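Local coordinates for actin-binding protein, cofilin/tropomyosin family protein, putative (Entamoeba histolytica, PDB 4LIZ), which binds actin filaments and stabilises them, and may thereby contribute to phagocytosis and pseudopod formation, at residues M1-V13 with V97-I109. Numbering follows the deposited sequence. Where two conformers were deposited one is given.
Sequences MSGFDLSEVAGPV and VMSILKGDVKNVI
The side chain of Asp-104, standing out from helix 92-108, gathers the first two residues of the chain. Followed outward, Asp-104 CB lies 3.7 Å from Leu-6 CD1, and from CG the group divides its work. Asp-104 OD1 turns its syn lone pair to the terminal amine, Met-1 N, in a salt bridge of 3.2 Å. Asp-104 OD2 takes two shorter bonds from one residue: Ser-2 N at 2.8 Å on the syn side and Ser-2 OG at 2.7 Å on the anti side, both from the same face of the carboxylate and nearly 30° out of its plane. A water bound to Phe-4 O also donates to OD2. Aspartate suits this place because a short acid can accept all these donors while staying close to the helix. Serine suits its own because OG, set between backbone N and carbonyl carbon (chi1 80°), donates to Asp-104 and accepts from Phe-4 N, closing an ST turn. Gly-3, with its positive phi, lets the chain bend there.

Beyond the polar end the contact is apolar. Leu-101 sends CG away from its own backbone N (chi1 176°), which directs the branch toward Phe-4; Leu-101 CD2 lies 4.1 Å from the centroid of the Phe-4 ring, a CH-pi contact over its centre, while CD1 meets Phe-4 CB. Leu-6 rests its CD1 on the helix backbone at Asp-104 O. Farther along, the compact branched Val-9 touches Val-108 CG1 through its CG1 at 3.7 Å, and Val-13 CG2 abuts Ile-109 CG1.

Val-9 and Val-105 both reach Leu-38, and Val-13 and Ile-109 both reach Tyr-64, so the N-terminal residues, first helix and helix 92-108 lie together against one face of the central mixed sheet, the helix-on-sheet layering of the ADF-homology fold.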
HETATM    1  N   MSE A   1       8.348  -9.848 -13.917  1.00 30.00           N
HETATM    2  CA  MSE A   1       9.690  -9.377 -14.167  1.00 30.00           C
HETATM    3  C   MSE A   1      10.588  -9.417 -12.914  1.00 30.00           C
HETATM    4  O   MSE A   1      11.747  -9.559 -13.000  1.00 30.00           O
HETATM    5  CB  MSE A   1       9.630  -7.942 -14.692  1.00 20.00           C
HETATM    6  CG  MSE A   1       8.972  -7.819 -16.057  1.00 20.00           C
HETATM    7 SE   MSE A   1       9.845  -8.805 -17.451  1.00 20.00          SE
HETATM    8  CE  MSE A   1      11.502  -7.780 -17.521  1.00 20.00           C
ATOM      9  N   SER A   2      10.203  -9.187 -11.759  1.00 23.63           N
ATOM     10  CA  SER A   2      11.051  -9.112 -10.588  1.00 20.22           C
ATOM     11  C   SER A   2      11.683 -10.388 -10.010  1.00 21.16           C
ATOM     12  O   SER A   2      12.578 -10.319  -9.304  1.00 23.72           O
ATOM     13  CB  SER A   2      10.342  -8.362  -9.461  1.00 20.50           C
ATOM     14  OG  SER A   2       9.444  -9.180  -8.804  1.00 19.88           O
ATOM     15  N   GLY A   3      11.076 -11.513 -10.248  1.00 24.14           N
ATOM     16  CA  GLY A   3      11.487 -12.746  -9.628  1.00 25.83           C
ATOM     17  C   GLY A   3      10.972 -12.995  -8.228  1.00 29.75           C
ATOM     18  O   GLY A   3      11.446 -13.861  -7.556  1.00 31.05           O
ATOM     19  N   PHE A   4      10.060 -12.157  -7.761  1.00 22.36           N
ATOM     20  CA  PHE A   4       9.494 -12.324  -6.442  1.00 19.78           C
ATOM     21  C   PHE A   4       8.204 -13.127  -6.520  1.00 20.83           C
ATOM     22  O   PHE A   4       7.464 -12.943  -7.430  1.00 20.96           O
ATOM     23  CB  PHE A   4       9.194 -10.949  -5.817  1.00 19.53           C
ATOM     24  CG  PHE A   4      10.334 -10.376  -5.059  1.00 20.06           C
ATOM     25  CD1 PHE A   4      11.426  -9.871  -5.721  1.00 20.32           C
ATOM     26  CD2 PHE A   4      10.343 -10.383  -3.717  1.00 19.35           C
ATOM     27  CE1 PHE A   4      12.488  -9.373  -5.025  1.00 23.75           C
ATOM     28  CE2 PHE A   4      11.395  -9.877  -3.025  1.00 24.56           C
ATOM     29  CZ  PHE A   4      12.473  -9.375  -3.677  1.00 22.40           C
ATOM     30  N   ASP A   5       7.995 -13.989  -5.527  1.00 19.53           N
ATOM     31  CA  ASP A   5       6.747 -14.708  -5.330  1.00 19.77           C
ATOM     32  C   ASP A   5       5.717 -13.741  -4.712  1.00 15.21           C
ATOM     33  O   ASP A   5       5.901 -13.289  -3.619  1.00 17.70           O
ATOM     34  CB  ASP A   5       7.032 -15.900  -4.439  1.00 19.79           C
ATOM     35  CG  ASP A   5       5.763 -16.661  -3.978  1.00 24.01           C
ATOM     36  OD1 ASP A   5       4.670 -16.366  -4.392  1.00 22.52           O
ATOM     37  OD2 ASP A   5       5.981 -17.657  -3.260  1.00 27.68           O
ATOM     38  N   LEU A   6       4.679 -13.512  -5.488  1.00 16.17           N
ATOM     39  CA  LEU A   6       3.545 -12.611  -5.087  1.00 15.46           C
ATOM     40  C   LEU A   6       2.271 -13.337  -4.712  1.00 14.89           C
ATOM     41  O   LEU A   6       1.200 -12.745  -4.641  1.00 15.99           O
ATOM     42  CB  LEU A   6       3.254 -11.550  -6.176  1.00 18.94           C
ATOM     43  CG  LEU A   6       4.377 -10.649  -6.632  1.00 21.28           C
ATOM     44  CD1 LEU A   6       3.848  -9.544  -7.522  1.00 25.14           C
ATOM     45  CD2 LEU A   6       5.226 -10.182  -5.497  1.00 22.75           C
ATOM     46  N   SER A   7       2.397 -14.662  -4.473  1.00 17.84           N
ATOM     47  CA  SER A   7       1.252 -15.504  -4.128  1.00 17.70           C
ATOM     48  C   SER A   7       0.405 -14.991  -2.958  1.00 16.43           C
ATOM     49  O   SER A   7      -0.807 -15.331  -2.893  1.00 19.89           O
ATOM     50  CB  SER A   7       1.696 -16.943  -3.930  1.00 18.30           C
ATOM     51  OG  SER A   7       2.565 -17.146  -2.920  1.00 20.13           O
ATOM     52  N   GLU A   8       0.991 -14.297  -2.020  1.00 15.56           N
ATOM     53  CA  GLU A   8       0.318 -13.765  -0.829  1.00 14.68           C
ATOM     54  C   GLU A   8      -0.467 -12.492  -1.051  1.00 13.02           C
ATOM     55  O   GLU A   8      -1.130 -12.017  -0.152  1.00 14.43           O
ATOM     56  CB  GLU A   8       1.237 -13.636   0.385  1.00 16.83           C
ATOM     57  CG  GLU A   8       1.899 -14.895   0.881  1.00 18.79           C
ATOM     58  CD  GLU A   8       0.856 -15.730   1.600  1.00 21.20           C
ATOM     59  OE1 GLU A   8       0.201 -15.183   2.521  1.00 20.76           O
ATOM     60  OE2 GLU A   8       0.726 -16.858   1.191  1.00 23.94           O
ATOM     61  N   VAL A   9      -0.354 -11.875  -2.209  1.00 13.60           N
ATOM     62  CA  VAL A   9      -0.893 -10.535  -2.446  1.00 13.32           C
ATOM     63  C   VAL A   9      -2.356 -10.448  -2.776  1.00 11.98           C
ATOM     64  O   VAL A   9      -3.094  -9.625  -2.296  1.00 13.05           O
ATOM     65  CB  VAL A   9      -0.010  -9.754  -3.489  1.00 14.17           C
ATOM     66  CG1 VAL A   9      -0.589  -8.371  -3.747  1.00 13.62           C
ATOM     67  CG2 VAL A   9       1.433  -9.707  -3.030  1.00 15.78           C
ATOM     68  N   ALA A  10      -2.785 -11.296  -3.774  1.00 12.82           N
ATOM     69  CA  ALA A  10      -4.101 -11.130  -4.302  1.00 13.34           C
ATOM     70  C   ALA A  10      -5.257 -11.306  -3.287  1.00 11.32           C
ATOM     71  O   ALA A  10      -6.276 -10.637  -3.372  1.00 12.57           O
ATOM     72  CB  ALA A  10      -4.297 -12.046  -5.521  1.00 14.50           C
ATOM     73  N   GLY A  11      -5.050 -12.260  -2.419  1.00 13.29           N
ATOM     74  CA  GLY A  11      -6.082 -12.534  -1.424  1.00 13.32           C
ATOM     75  C   GLY A  11      -6.494 -11.367  -0.548  1.00 11.12           C
ATOM     76  O   GLY A  11      -7.640 -10.920  -0.464  1.00 13.10           O
ATOM     77  N   PRO A  12      -5.447 -10.807   0.138  1.00 11.16           N
ATOM     78  CA  PRO A  12      -5.781  -9.681   0.944  1.00 10.60           C
ATOM     79  C   PRO A  12      -6.230  -8.433   0.191  1.00 10.24           C
ATOM     80  O   PRO A  12      -6.991  -7.652   0.715  1.00 12.32           O
ATOM     81  CB  PRO A  12      -4.442  -9.387   1.710  1.00 13.12           C
ATOM     82  CG  PRO A  12      -3.735 -10.658   1.665  1.00 12.92           C
ATOM     83  CD  PRO A  12      -4.094 -11.351   0.386  1.00 11.17           C
ATOM     84  N   VAL A  13      -5.737  -8.204  -1.015  1.00 12.19           N
ATOM     85  CA  VAL A  13      -6.197  -7.110  -1.863  1.00 12.76           C
ATOM     86  C   VAL A  13      -7.733  -7.234  -2.134  1.00 11.27           C
ATOM     87  O   VAL A  13      -8.435  -6.297  -1.960  1.00 12.93           O
ATOM     88  CB  VAL A  13      -5.316  -7.103  -3.166  1.00 14.01           C
ATOM     89  CG1 VAL A  13      -5.952  -6.174  -4.218  1.00 14.14           C
ATOM     90  CG2 VAL A  13      -3.890  -6.657  -2.824  1.00 15.67           C
ATOM     91  N   VAL A  97      15.757  -2.957  -6.106  1.00 13.79           N
ATOM     92  CA  VAL A  97      14.685  -3.810  -6.676  1.00 15.24           C
ATOM     93  C   VAL A  97      13.334  -3.163  -6.584  1.00 12.63           C
ATOM     94  O   VAL A  97      12.362  -3.639  -7.178  1.00 13.69           O
ATOM     95  CB  VAL A  97      14.698  -5.228  -6.093  1.00 16.51           C
ATOM     96  CG1 VAL A  97      13.893  -5.293  -4.790  1.00 16.83           C
ATOM     97  CG2 VAL A  97      14.241  -6.211  -7.119  1.00 21.30           C
HETATM   98  N   MSE A  98      13.177  -2.077  -5.859  1.00 12.99           N
HETATM   99  CA  MSE A  98      11.920  -1.471  -5.600  1.00 12.82           C
HETATM  100  C   MSE A  98      11.087  -1.228  -6.822  1.00 13.67           C
HETATM  101  O   MSE A  98       9.900  -1.586  -6.943  1.00 13.53           O
HETATM  102  CB  MSE A  98      11.983  -0.239  -4.727  1.00 13.86           C
HETATM  103  CG  MSE A  98      10.717   0.551  -4.644  1.00 12.86           C
HETATM  104 SE   MSE A  98       9.283  -0.524  -3.846  0.76 14.85          SE
HETATM  105  CE  MSE A  98       9.265   0.173  -2.031  1.00 15.17           C
ATOM    106  N   SER A  99      11.646  -0.588  -7.875  1.00 12.78           N
ATOM    107  CA  SER A  99      10.764  -0.249  -8.917  1.00 11.31           C
ATOM    108  C   SER A  99      10.276  -1.486  -9.690  1.00 11.54           C
ATOM    109  O   SER A  99       9.097  -1.501 -10.108  1.00 12.84           O
ATOM    110  CB  SER A  99      11.423   0.744  -9.978  1.00 12.44           C
ATOM    111  OG  SER A  99      11.629   2.031  -9.393  1.00 12.83           O
ATOM    112  N   ILE A 100      11.134  -2.436 -10.000  1.00 12.48           N
ATOM    113  CA  ILE A 100      10.731  -3.628 -10.781  1.00 13.76           C
ATOM    114  C   ILE A 100       9.710  -4.440  -9.888  1.00 13.53           C
ATOM    115  O   ILE A 100       8.686  -4.913 -10.422  1.00 13.91           O
ATOM    116  CB  ILE A 100      11.891  -4.461 -11.276  1.00 14.62           C
ATOM    117  CG1 ILE A 100      11.450  -5.419 -12.325  1.00 15.72           C
ATOM    118  CG2 ILE A 100      12.705  -5.060 -10.213  1.00 13.63           C
ATOM    119  CD1 ILE A 100      12.561  -6.070 -13.075  1.00 17.67           C
ATOM    120  N   LEU A 101       9.970  -4.503  -8.580  1.00 13.01           N
ATOM    121  CA  LEU A 101       9.048  -5.277  -7.695  1.00 13.07           C
ATOM    122  C   LEU A 101       7.734  -4.520  -7.668  1.00 14.11           C
ATOM    123  O   LEU A 101       6.639  -5.126  -7.726  1.00 13.55           O
ATOM    124  CB  LEU A 101       9.651  -5.380  -6.389  1.00 12.32           C
ATOM    125  CG  LEU A 101       8.791  -6.070  -5.279  1.00 12.91           C
ATOM    126  CD1 LEU A 101       8.292  -7.410  -5.746  1.00 14.86           C
ATOM    127  CD2 LEU A 101       9.626  -6.190  -4.037  1.00 14.10           C
ATOM    128  N   LYS A 102       7.721  -3.219  -7.480  1.00 13.15           N
ATOM    129  CA  LYS A 102       6.533  -2.359  -7.461  1.00 12.91           C
ATOM    130  C   LYS A 102       5.678  -2.581  -8.710  1.00 13.56           C
ATOM    131  O   LYS A 102       4.461  -2.639  -8.631  1.00 14.72           O
ATOM    132  CB  LYS A 102       6.981  -0.893  -7.344  1.00 13.71           C
ATOM    133  CG  LYS A 102       5.883   0.081  -7.289  1.00 15.63           C
ATOM    134  CD  LYS A 102       6.457   1.558  -7.588  1.00 14.92           C
ATOM    135  CE  LYS A 102       7.505   1.981  -6.644  1.00 15.43           C
ATOM    136  NZ  LYS A 102       7.897   3.394  -6.866  1.00 16.37           N
ATOM    137  N   GLY A 103       6.315  -2.678  -9.886  1.00 14.69           N
ATOM    138  CA  GLY A 103       5.587  -2.882 -11.099  1.00 16.42           C
ATOM    139  C   GLY A 103       4.834  -4.201 -11.046  1.00 14.97           C
ATOM    140  O   GLY A 103       3.658  -4.271 -11.496  1.00 18.31           O
ATOM    141  N   ASP A 104       5.481  -5.246 -10.583  1.00 15.66           N
ATOM    142  CA  ASP A 104       4.846  -6.595 -10.465  1.00 15.40           C
ATOM    143  C   ASP A 104       3.689  -6.459  -9.457  1.00 16.42           C
ATOM    144  O   ASP A 104       2.577  -7.023  -9.694  1.00 17.13           O
ATOM    145  CB  ASP A 104       5.802  -7.583 -10.031  1.00 17.90           C
ATOM    146  CG  ASP A 104       6.787  -8.052 -11.123  1.00 21.58           C
ATOM    147  OD1 ASP A 104       6.637  -7.657 -12.284  1.00 25.86           O
ATOM    148  OD2 ASP A 104       7.594  -8.864 -10.727  1.00 25.29           O
ATOM    149  N   VAL A 105       3.883  -5.799  -8.329  1.00 14.45           N
ATOM    150  CA  VAL A 105       2.851  -5.672  -7.325  1.00 14.63           C
ATOM    151  C   VAL A 105       1.655  -4.924  -7.875  1.00 17.92           C
ATOM    152  O   VAL A 105       0.503  -5.307  -7.657  1.00 15.49           O
ATOM    153  CB  VAL A 105       3.394  -4.993  -6.068  1.00 14.08           C
ATOM    154  CG1 VAL A 105       2.258  -4.554  -5.092  1.00 14.89           C
ATOM    155  CG2 VAL A 105       4.417  -5.847  -5.376  1.00 13.96           C
ATOM    156  N   LYS A 106       1.854  -3.866  -8.639  1.00 16.38           N
ATOM    157  CA  LYS A 106       0.792  -3.127  -9.262  1.00 18.14           C
ATOM    158  C   LYS A 106       0.070  -3.894 -10.310  1.00 19.33           C
ATOM    159  O   LYS A 106      -1.151  -3.584 -10.498  1.00 21.54           O
ATOM    160  CB  LYS A 106       1.345  -1.795  -9.856  1.00 17.09           C
ATOM    161  CG  LYS A 106       1.746  -0.750  -8.871  1.00 18.21           C
ATOM    162  CD  LYS A 106       2.552   0.440  -9.488  1.00 19.83           C
ATOM    163  CE  LYS A 106       1.837   1.126 -10.529  1.00 19.93           C
ATOM    164  NZ  LYS A 106       2.643   2.279 -10.976  1.00 19.33           N
ATOM    165  N   ASN A 107       0.659  -4.884 -10.931  1.00 19.07           N
ATOM    166  CA  ASN A 107      -0.188  -5.749 -11.719  0.50 23.03           C
ATOM    167  C   ASN A 107      -1.182  -6.655 -11.038  1.00 21.79           C
ATOM    168  O   ASN A 107      -2.155  -7.055 -11.604  1.00 23.16           O
ATOM    169  CB  ASN A 107       0.698  -6.594 -12.582  0.50 30.97           C
ATOM    170  CG  ASN A 107       1.306  -5.756 -13.662  0.50 43.39           C
ATOM    171  OD1 ASN A 107       0.746  -4.684 -14.016  0.50 49.28           O
ATOM    172  ND2 ASN A 107       2.480  -6.149 -14.134  0.50 53.58           N
ATOM    173  N   VAL A 108      -0.989  -6.852  -9.760  1.00 17.72           N
ATOM    174  CA  VAL A 108      -1.982  -7.538  -8.950  1.00 17.61           C
ATOM    175  C   VAL A 108      -2.897  -6.515  -8.311  1.00 20.69           C
ATOM    176  O   VAL A 108      -4.143  -6.751  -8.256  1.00 25.72           O
ATOM    177  CB  VAL A 108      -1.296  -8.386  -7.839  1.00 21.21           C
ATOM    178  CG1 VAL A 108      -2.336  -9.072  -6.901  1.00 22.65           C
ATOM    179  CG2 VAL A 108      -0.269  -9.319  -8.422  1.00 23.50           C
ATOM    180  N   ILE A 109      -2.318  -5.467  -7.761  1.00 16.77           N
ATOM    181  CA  ILE A 109      -2.988  -4.278  -7.069  1.00 21.64           C
ATOM    182  C   ILE A 109      -3.178  -3.240  -8.172  1.00 27.19           C
ATOM    183  O   ILE A 109      -2.457  -2.219  -8.315  1.00 25.62           O
ATOM    184  CB  ILE A 109      -2.195  -3.635  -5.932  1.00 21.41           C
ATOM    185  CG1 ILE A 109      -1.677  -4.673  -5.045  1.00 19.46           C
ATOM    186  CG2 ILE A 109      -3.041  -2.528  -5.219  1.00 25.84           C
ATOM    187  CD1 ILE A 109      -1.056  -4.099  -3.782  1.00 22.65           C
TER
HETATM  188  O   HOH W   1       6.935 -11.630  -9.850  1.00 33.11           O